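Local atomic coordinates of mandelate racemase/muconate lactonizing enzyme family protein (Sorangium cellulosum, PDB entry 3S5S), a protein that belongs to the mandelate racemase/muconate lactonizing enzyme family of the enolase superfamily, pairing an N-terminal alpha+beta capping domain with a modified barrel domain. Residues 15-23 / 326-335; 50-61 / 100-110. All blocks are in the same frame, centred on the assembly; numbering follows the deposited sequence.

In the fold
Both contacts start from the antiparallel sheet of the N-terminal domain. Interaction 1 uses strand 7-25 and joins it to the loop that leaves strand 319-322, the last parallel strand of the barrel. Interaction 2 lies within the N-terminal domain and packs strand 47-52, on the outer side of strand 28-42, against helix 101-117. Their centres are about 17 Å apart, and they touch where Leu15 CD2 packs on Glu51 CD at 4.1 Å. In sequence, both segments of interaction 2 fall between those of interaction 1, which are 303 residues apart. Interaction 2 joins sheet and helix inside the N-terminal domain; interaction 1 joins the same sheet to the chain leaving the barrel.

Interaction 1: residues 15-23 / 326-335; sequences LDIPLHEPF and TPLFLAENPF
Ala331 N donates to Pro18 O over 2.8 Å, a nearly straight bond at 168°. The donor stands above the carbonyl plane of Pro18. A second backbone bond runs the other way, from His20 N to Phe329 O at 3.0 Å. Together they make a single antiparallel bridge, with Leu19 and Leu330 as its non-hydrogen-bonded pair. CA-H...O contacts, Leu330 CA to Pro18 O and Leu19 CA to Phe329 O, add to the same two carbonyls.

Side chains pack beyond the bridge toward either end. Phe23 turns its edge to the face of Phe329 in a T-shaped (edge-to-face) pair, with centroids 4.8 Å apart and planes at 58°. Phe23 CE1 sits over the centre of the Phe329 ring. With CG anti to the backbone N (chi1 -159°), the Phe23 ring reaches the loop. Thr139 of strand 133-140 touches both side chains. The His20 ring lies over the backbone of Ala331, whose CA makes a CH-pi contact 4.1 Å from the ring centroid.

Toward the 15-17 end, Ile17 and Pro334 meet tip to tip, CD1 to CD at 3.8 Å. The CG2 branch of Ile17 turns instead to Glu332 O and Leu330 CB. Leu15 splits its two methyls: CD1 packs on Pro334 CG, while CD2 meets the edge of the Phe335 ring at CZ, 3.7 Å away. Pro334 lies within an Asx turn, in which Asn333 OD1 accepts from Phe335 N. The carboxylate of Glu332 rests by the Pro18 ring, OE1 to CD at 3.4 Å.

The loop follows strand 319-322, the last of the eight parallel strands. The arrangement is consistent with the enolase-superfamily fold, in which the N-terminal sheet packs against the chain that leaves the last barrel strand.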
loop_
_atom_site.group_PDB
_atom_site.type_symbol
_atom_site.label_atom_id
_atom_site.label_comp_id
_atom_site.label_asym_id
_atom_site.label_seq_id
_atom_site.Cartn_x
_atom_site.Cartn_y
_atom_site.Cartn_z
ATOM N N LEU A 15 24.566 -16.155 6.989
ATOM C CA LEU A 15 25.165 -14.934 6.412
ATOM C C LEU A 15 25.918 -14.176 7.531
ATOM O O LEU A 15 25.386 -13.228 8.137
ATOM C CB LEU A 15 24.116 -14.046 5.697
ATOM C CG LEU A 15 24.695 -12.777 5.019
ATOM C CD1 LEU A 15 25.886 -13.087 4.073
ATOM C CD2 LEU A 15 23.647 -11.911 4.284
ATOM N N ASP A 16 27.116 -14.645 7.834
ATOM C CA ASP A 16 27.902 -14.083 8.910
ATOM C C ASP A 16 28.939 -13.114 8.345
ATOM O O ASP A 16 29.927 -13.542 7.721
ATOM C CB ASP A 16 28.641 -15.188 9.693
ATOM C CG ASP A 16 27.686 -16.124 10.455
ATOM O OD1 ASP A 16 26.643 -15.649 10.947
ATOM O OD2 ASP A 16 27.983 -17.344 10.567
ATOM N N ILE A 17 28.722 -11.825 8.588
ATOM C CA ILE A 17 29.669 -10.789 8.180
ATOM C C ILE A 17 30.286 -10.026 9.354
ATOM O O ILE A 17 29.550 -9.478 10.191
ATOM C CB ILE A 17 29.011 -9.794 7.260
ATOM C CG1 ILE A 17 28.135 -10.525 6.242
ATOM C CG2 ILE A 17 30.095 -8.961 6.559
ATOM C CD1 ILE A 17 27.223 -9.619 5.426
ATOM N N PRO A 18 31.623 -9.951 9.403
ATOM C CA PRO A 18 32.277 -9.210 10.454
ATOM C C PRO A 18 31.930 -7.711 10.436
ATOM O O PRO A 18 31.747 -7.113 9.365
ATOM C CB PRO A 18 33.772 -9.409 10.146
ATOM C CG PRO A 18 33.853 -10.510 9.188
ATOM C CD PRO A 18 32.592 -10.472 8.424
ATOM N N LEU A 19 31.786 -7.145 11.631
ATOM C CA LEU A 19 31.706 -5.710 11.857
ATOM C C LEU A 19 33.135 -5.268 12.178
ATOM O O LEU A 19 33.888 -6.047 12.794
ATOM C CB LEU A 19 30.760 -5.422 13.028
ATOM C CG LEU A 19 29.290 -5.882 12.837
ATOM C CD1 LEU A 19 28.428 -5.675 14.060
ATOM C CD2 LEU A 19 28.645 -5.180 11.665
ATOM N N HIS A 20 33.540 -4.066 11.743
ATOM C CA HIS A 20 34.911 -3.576 12.037
ATOM C C HIS A 20 35.106 -3.566 13.565
ATOM O O HIS A 20 35.943 -4.292 14.164
ATOM C CB HIS A 20 35.119 -2.151 11.520
ATOM C CG HIS A 20 34.920 -1.981 10.046
ATOM N ND1 HIS A 20 35.932 -2.178 9.130
ATOM C CD2 HIS A 20 33.844 -1.573 9.332
ATOM C CE1 HIS A 20 35.479 -1.927 7.910
ATOM N NE2 HIS A 20 34.215 -1.554 8.006
ATOM N N GLU A 21 34.295 -2.698 14.164
ATOM C CA GLU A 21 34.081 -2.587 15.595
ATOM C C GLU A 21 32.641 -3.134 15.807
ATOM O O GLU A 21 31.831 -3.069 14.888
ATOM C CB GLU A 21 34.222 -1.095 16.011
ATOM C CG GLU A 21 33.091 -0.192 15.425
ATOM C CD GLU A 21 33.567 1.140 14.828
ATOM O OE1 GLU A 21 33.783 2.089 15.624
ATOM O OE2 GLU A 21 33.673 1.237 13.567
ATOM N N PRO A 22 32.340 -3.716 16.990
ATOM C CA PRO A 22 30.947 -3.968 17.408
ATOM C C PRO A 22 30.009 -2.752 17.205
ATOM O O PRO A 22 30.458 -1.599 17.325
ATOM C CB PRO A 22 31.075 -4.287 18.909
ATOM C CG PRO A 22 32.596 -4.409 19.204
ATOM C CD PRO A 22 33.312 -4.376 17.889
ATOM N N PHE A 23 28.736 -3.016 16.881
ATOM C CA PHE A 23 27.696 -1.989 16.673
ATOM C C PHE A 23 26.907 -1.853 17.993
ATOM O O PHE A 23 25.980 -2.625 18.254
ATOM C CB PHE A 23 26.770 -2.423 15.496
ATOM C CG PHE A 23 25.974 -1.292 14.825
ATOM C CD1 PHE A 23 26.241 -0.921 13.507
ATOM C CD2 PHE A 23 24.920 -0.651 15.479
ATOM C CE1 PHE A 23 25.477 0.108 12.851
ATOM C CE2 PHE A 23 24.156 0.377 14.836
ATOM C CZ PHE A 23 24.435 0.756 13.520
ATOM N N THR A 326 24.531 0.820 7.483
ATOM C CA THR A 326 25.125 -0.377 8.047
ATOM C C THR A 326 26.219 -1.023 7.151
ATOM O O THR A 326 27.227 -1.504 7.685
ATOM C CB THR A 326 24.040 -1.415 8.578
ATOM O OG1 THR A 326 23.240 -1.933 7.508
ATOM C CG2 THR A 326 23.069 -0.762 9.625
ATOM N N PRO A 327 26.078 -0.973 5.802
ATOM C CA PRO A 327 27.178 -1.509 4.986
ATOM C C PRO A 327 28.504 -0.800 5.247
ATOM O O PRO A 327 29.574 -1.402 5.047
ATOM C CB PRO A 327 26.701 -1.278 3.549
ATOM C CG PRO A 327 25.233 -1.368 3.670
ATOM C CD PRO A 327 24.935 -0.619 4.947
ATOM N N LEU A 328 28.442 0.450 5.712
ATOM C CA LEU A 328 29.656 1.137 6.134
ATOM C C LEU A 328 30.328 0.497 7.319
ATOM O O LEU A 328 31.511 0.757 7.540
ATOM C CB LEU A 328 29.435 2.642 6.375
ATOM C CG LEU A 328 28.748 3.471 5.258
ATOM C CD1 LEU A 328 28.539 4.935 5.662
ATOM C CD2 LEU A 328 29.509 3.377 3.979
ATOM N N PHE A 329 29.607 -0.347 8.061
ATOM C CA PHE A 329 30.118 -0.913 9.338
ATOM C C PHE A 329 30.628 -2.364 9.235
ATOM O O PHE A 329 31.150 -2.960 10.216
ATOM C CB PHE A 329 29.018 -0.849 10.403
ATOM C CG PHE A 329 28.756 0.519 10.891
ATOM C CD1 PHE A 329 27.895 1.357 10.210
ATOM C CD2 PHE A 329 29.393 0.992 12.013
ATOM C CE1 PHE A 329 27.673 2.651 10.653
ATOM C CE2 PHE A 329 29.165 2.301 12.468
ATOM C CZ PHE A 329 28.311 3.129 11.787
ATOM N N LEU A 330 30.456 -2.920 8.044
ATOM C CA LEU A 330 30.805 -4.302 7.749
ATOM C C LEU A 330 32.178 -4.389 7.096
ATOM O O LEU A 330 32.472 -3.671 6.114
ATOM C CB LEU A 330 29.749 -4.916 6.837
ATOM C CG LEU A 330 28.312 -4.887 7.375
ATOM C CD1 LEU A 330 27.404 -5.547 6.374
ATOM C CD2 LEU A 330 28.163 -5.599 8.705
ATOM N N ALA A 331 32.980 -5.312 7.628
ATOM C CA ALA A 331 34.353 -5.512 7.228
ATOM C C ALA A 331 34.453 -6.220 5.903
ATOM O O ALA A 331 35.533 -6.339 5.348
ATOM C CB ALA A 331 35.087 -6.319 8.296
ATOM N N GLU A 332 33.347 -6.738 5.407
ATOM C CA GLU A 332 33.322 -7.380 4.093
ATOM C C GLU A 332 32.013 -7.103 3.425
ATOM O O GLU A 332 31.048 -6.721 4.066
ATOM C CB GLU A 332 33.424 -8.898 4.213
ATOM C CG GLU A 332 34.786 -9.399 4.382
ATOM C CD GLU A 332 34.847 -10.597 5.324
ATOM O OE1 GLU A 332 33.844 -11.365 5.414
ATOM O OE2 GLU A 332 35.920 -10.748 5.971
ATOM N N ASN A 333 31.987 -7.353 2.132
ATOM C CA ASN A 333 30.792 -7.252 1.317
ATOM C C ASN A 333 30.774 -8.511 0.487
ATOM O O ASN A 333 31.492 -8.595 -0.530
ATOM C CB ASN A 333 30.841 -6.022 0.399
ATOM C CG ASN A 333 29.621 -5.934 -0.511
ATOM O OD1 ASN A 333 28.831 -6.864 -0.573
ATOM N ND2 ASN A 333 29.455 -4.822 -1.207
ATOM N N PRO A 334 29.998 -9.511 0.914
ATOM C CA PRO A 334 29.973 -10.766 0.133
ATOM C C PRO A 334 29.032 -10.726 -1.093
ATOM O O PRO A 334 28.688 -11.782 -1.624
ATOM C CB PRO A 334 29.463 -11.800 1.142
ATOM C CG PRO A 334 28.612 -11.030 2.069
ATOM C CD PRO A 334 29.256 -9.633 2.180
ATOM N N PHE A 335 28.621 -9.529 -1.526
ATOM C CA PHE A 335 27.661 -9.362 -2.643
ATOM C C PHE A 335 28.176 -8.477 -3.784
ATOM O O PHE A 335 28.972 -7.593 -3.558
ATOM C CB PHE A 335 26.386 -8.695 -2.125
ATOM C CG PHE A 335 25.627 -9.508 -1.120
ATOM C CD1 PHE A 335 24.879 -10.620 -1.523
ATOM C CD2 PHE A 335 25.654 -9.168 0.222
ATOM C CE1 PHE A 335 24.158 -11.371 -0.607
ATOM C CE2 PHE A 335 24.922 -9.901 1.146
ATOM C CZ PHE A 335 24.163 -11.013 0.736
#

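Interaction 2: residues 50-61 / 100-110; sequences GEAAPLPAFNGE and AGAARCAIETA
The carboxylate of Glu61 is the flat group that meets the other segment, and it turns its oxygen edge to the first turn of helix 101-117. Its OE2 accepts from Ala102 N at 2.8 Å, on the syn lone pair, with a nearly straight N-H at 169°. Gly101 N is also close to OE2, but its angle is too poor for a bond. The side chain is extended beyond CG (chi2 -179°), which carries the carboxylate to the helix N-terminus. The helix dipole there would probably favour its negative charge.

Strand 50-52 runs antiparallel to residues 101-110 of this helix, at 175°, and their axes approach to 6.0 Å. This is the sheet-on-helix packing of the N-terminal domain of the enolase superfamily. Small residues allow the close approach. Gly50, with no side chain, lets its CA come 3.3 Å from Ala106 O in a CA-H...O contact. Ala52 CB sits against Ala102 O at 3.4 Å and also meets Ala106 CB at 3.9 Å. Pro54 CB packs on Ala102 CB.

Glu51 turns its CB away from the helix. Its OE1 bonds to Ser302 OG and Ala305 N, and its OE2 to Asn35 ND2. At the far end of the contact, Ala110 CB comes within 3.5 Å of Gly50 N. Thr109 CG2 lies beside Gly50 CA, while Thr109 OG1 bonds back to Cys105 O.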
loop_
_atom_site.group_PDB
_atom_site.type_symbol
_atom_site.label_atom_id
_atom_site.label_comp_id
_atom_site.label_asym_id
_atom_site.label_seq_id
_atom_site.Cartn_x
_atom_site.Cartn_y
_atom_site.Cartn_z
ATOM N N GLY A 50 17.052 -12.937 -0.628
ATOM C CA GLY A 50 16.667 -12.114 0.479
ATOM C C GLY A 50 17.581 -12.309 1.662
ATOM O O GLY A 50 18.342 -13.269 1.708
ATOM N N GLU A 51 17.482 -11.392 2.624
ATOM C CA GLU A 51 18.344 -11.328 3.795
ATOM C C GLU A 51 17.506 -11.229 5.085
ATOM O O GLU A 51 16.646 -10.370 5.223
ATOM C CB GLU A 51 19.286 -10.112 3.675
ATOM C CG GLU A 51 20.006 -9.754 4.982
ATOM C CD GLU A 51 21.112 -8.739 4.810
ATOM O OE1 GLU A 51 21.220 -8.142 3.708
ATOM O OE2 GLU A 51 21.864 -8.534 5.802
ATOM N N ALA A 52 17.748 -12.133 6.022
ATOM C CA ALA A 52 17.228 -11.992 7.381
ATOM C C ALA A 52 18.334 -11.401 8.250
ATOM O O ALA A 52 19.450 -11.921 8.315
ATOM C CB ALA A 52 16.745 -13.342 7.924
ATOM N N ALA A 53 18.022 -10.307 8.914
ATOM C CA ALA A 53 18.997 -9.628 9.761
ATOM C C ALA A 53 18.353 -9.430 11.137
ATOM O O ALA A 53 18.117 -8.291 11.564
ATOM C CB ALA A 53 19.380 -8.291 9.158
ATOM N N PRO A 54 18.039 -10.524 11.826
ATOM C CA PRO A 54 17.406 -10.340 13.115
ATOM C C PRO A 54 18.392 -9.698 14.062
ATOM O O PRO A 54 19.603 -9.907 13.952
ATOM C CB PRO A 54 17.115 -11.777 13.570
ATOM C CG PRO A 54 18.192 -12.640 12.889
ATOM C CD PRO A 54 18.299 -11.950 11.516
ATOM N N LEU A 55 17.883 -8.906 14.988
ATOM C CA LEU A 55 18.739 -8.176 15.885
ATOM C C LEU A 55 18.164 -8.399 17.264
ATOM O O LEU A 55 17.143 -7.803 17.632
ATOM C CB LEU A 55 18.807 -6.694 15.502
ATOM C CG LEU A 55 19.788 -5.814 16.315
ATOM C CD1 LEU A 55 21.241 -6.253 16.171
ATOM C CD2 LEU A 55 19.658 -4.367 15.924
ATOM N N PRO A 56 18.785 -9.323 18.008
ATOM C CA PRO A 56 18.270 -9.761 19.287
ATOM C C PRO A 56 18.106 -8.541 20.187
ATOM O O PRO A 56 17.090 -8.396 20.875
ATOM C CB PRO A 56 19.378 -10.692 19.814
ATOM C CG PRO A 56 20.094 -11.161 18.635
ATOM C CD PRO A 56 19.965 -10.099 17.584
ATOM N N ALA A 57 19.095 -7.664 20.156
ATOM C CA ALA A 57 19.118 -6.530 21.062
ATOM C C ALA A 57 18.009 -5.540 20.721
ATOM O O ALA A 57 17.622 -4.770 21.586
ATOM C CB ALA A 57 20.481 -5.849 21.041
ATOM N N PHE A 58 17.480 -5.593 19.489
ATOM C CA PHE A 58 16.363 -4.725 19.093
ATOM C C PHE A 58 14.966 -5.236 19.470
ATOM O O PHE A 58 14.170 -4.462 19.990
ATOM C CB PHE A 58 16.411 -4.403 17.599
ATOM C CG PHE A 58 15.353 -3.431 17.149
ATOM C CD1 PHE A 58 15.613 -2.058 17.118
ATOM C CD2 PHE A 58 14.097 -3.880 16.751
ATOM C CE1 PHE A 58 14.628 -1.159 16.711
ATOM C CE2 PHE A 58 13.108 -2.992 16.341
ATOM C CZ PHE A 58 13.370 -1.634 16.324
ATOM N N ASN A 59 14.650 -6.501 19.181
ATOM C CA ASN A 59 13.301 -7.077 19.419
ATOM C C ASN A 59 13.294 -8.580 19.720
ATOM O O ASN A 59 12.227 -9.244 19.735
ATOM C CB ASN A 59 12.328 -6.772 18.261
ATOM C CG ASN A 59 12.811 -7.305 16.866
ATOM O OD1 ASN A 59 12.090 -7.157 15.861
ATOM N ND2 ASN A 59 14.015 -7.895 16.807
ATOM N N GLY A 60 14.489 -9.117 19.964
ATOM C CA GLY A 60 14.601 -10.497 20.435
ATOM C C GLY A 60 14.748 -11.625 19.410
ATOM O O GLY A 60 15.001 -12.745 19.811
ATOM N N GLU A 61 14.578 -11.357 18.114
ATOM C CA GLU A 61 14.800 -12.364 17.070
ATOM C C GLU A 61 16.278 -12.757 16.935
ATOM O O GLU A 61 17.154 -11.931 17.062
ATOM C CB GLU A 61 14.283 -11.868 15.727
ATOM C CG GLU A 61 12.764 -11.623 15.672
ATOM C CD GLU A 61 12.254 -11.132 14.274
ATOM O OE1 GLU A 61 11.561 -10.085 14.238
ATOM O OE2 GLU A 61 12.504 -11.814 13.235
ATOM N N ALA A 100 8.483 -13.435 13.922
ATOM C CA ALA A 100 9.433 -13.842 12.876
ATOM C C ALA A 100 9.504 -12.818 11.747
ATOM O O ALA A 100 9.403 -13.170 10.563
ATOM C CB ALA A 100 9.056 -15.257 12.322
ATOM N N GLY A 101 9.674 -11.545 12.108
ATOM C CA GLY A 101 9.702 -10.474 11.108
ATOM C C GLY A 101 10.833 -10.574 10.110
ATOM O O GLY A 101 10.639 -10.321 8.901
ATOM N N ALA A 102 12.023 -10.899 10.610
ATOM C CA ALA A 102 13.249 -10.887 9.782
ATOM C C ALA A 102 13.258 -12.019 8.771
ATOM O O ALA A 102 13.725 -11.829 7.660
ATOM C CB ALA A 102 14.509 -10.974 10.645
ATOM N N ALA A 103 12.774 -13.188 9.179
ATOM C CA ALA A 103 12.609 -14.352 8.297
ATOM C C ALA A 103 11.579 -14.051 7.213
ATOM O O ALA A 103 11.775 -14.427 6.044
ATOM C CB ALA A 103 12.160 -15.649 9.112
ATOM N N ARG A 104 10.486 -13.383 7.605
ATOM C CA ARG A 104 9.421 -13.062 6.654
ATOM C C ARG A 104 9.836 -12.032 5.648
ATOM O O ARG A 104 9.421 -12.066 4.498
ATOM C CB ARG A 104 8.147 -12.642 7.381
ATOM C CG ARG A 104 7.446 -13.864 7.988
ATOM C CD ARG A 104 6.120 -13.518 8.546
ATOM N NE ARG A 104 6.174 -12.543 9.626
ATOM C CZ ARG A 104 5.632 -11.320 9.585
ATOM N NH1 ARG A 104 5.728 -10.553 10.647
ATOM N NH2 ARG A 104 4.982 -10.862 8.516
ATOM N N CYS A 105 10.721 -11.148 6.072
ATOM C CA CYS A 105 11.204 -10.105 5.189
ATOM C C CYS A 105 12.148 -10.745 4.173
ATOM O O CYS A 105 12.018 -10.487 2.986
ATOM C CB CYS A 105 11.849 -8.961 5.987
ATOM S SG CYS A 105 12.758 -7.728 4.980
ATOM N N ALA A 106 13.051 -11.610 4.628
ATOM C CA ALA A 106 13.945 -12.349 3.768
ATOM C C ALA A 106 13.210 -13.043 2.622
ATOM O O ALA A 106 13.641 -12.961 1.452
ATOM C CB ALA A 106 14.694 -13.382 4.587
ATOM N N ILE A 107 12.102 -13.710 2.973
ATOM C CA ILE A 107 11.336 -14.509 2.053
ATOM C C ILE A 107 10.610 -13.618 1.055
ATOM O O ILE A 107 10.765 -13.788 -0.150
ATOM C CB ILE A 107 10.346 -15.440 2.803
ATOM C CG1 ILE A 107 11.128 -16.544 3.550
ATOM C CG2 ILE A 107 9.384 -16.003 1.854
ATOM C CD1 ILE A 107 10.353 -17.419 4.528
ATOM N N GLU A 108 9.836 -12.657 1.546
ATOM C CA GLU A 108 9.147 -11.715 0.651
ATOM C C GLU A 108 10.144 -10.927 -0.193
ATOM O O GLU A 108 9.901 -10.633 -1.363
ATOM C CB GLU A 108 8.397 -10.675 1.464
ATOM C CG GLU A 108 7.244 -11.149 2.251
ATOM C CD GLU A 108 6.535 -9.965 2.838
ATOM O OE1 GLU A 108 6.496 -8.890 2.173
ATOM O OE2 GLU A 108 6.043 -10.083 3.961
ATOM N N THR A 109 11.267 -10.569 0.395
ATOM C CA THR A 109 12.280 -9.903 -0.427
ATOM C C THR A 109 12.803 -10.782 -1.587
ATOM O O THR A 109 12.887 -10.310 -2.688
ATOM C CB THR A 109 13.430 -9.339 0.412
ATOM O OG1 THR A 109 12.864 -8.385 1.315
ATOM C CG2 THR A 109 14.480 -8.690 -0.495
ATOM N N ALA A 110 13.110 -12.036 -1.320
ATOM C CA ALA A 110 13.577 -13.007 -2.328
ATOM C C ALA A 110 12.504 -13.276 -3.406
ATOM O O ALA A 110 12.811 -13.357 -4.605
ATOM C CB ALA A 110 13.987 -14.294 -1.646
#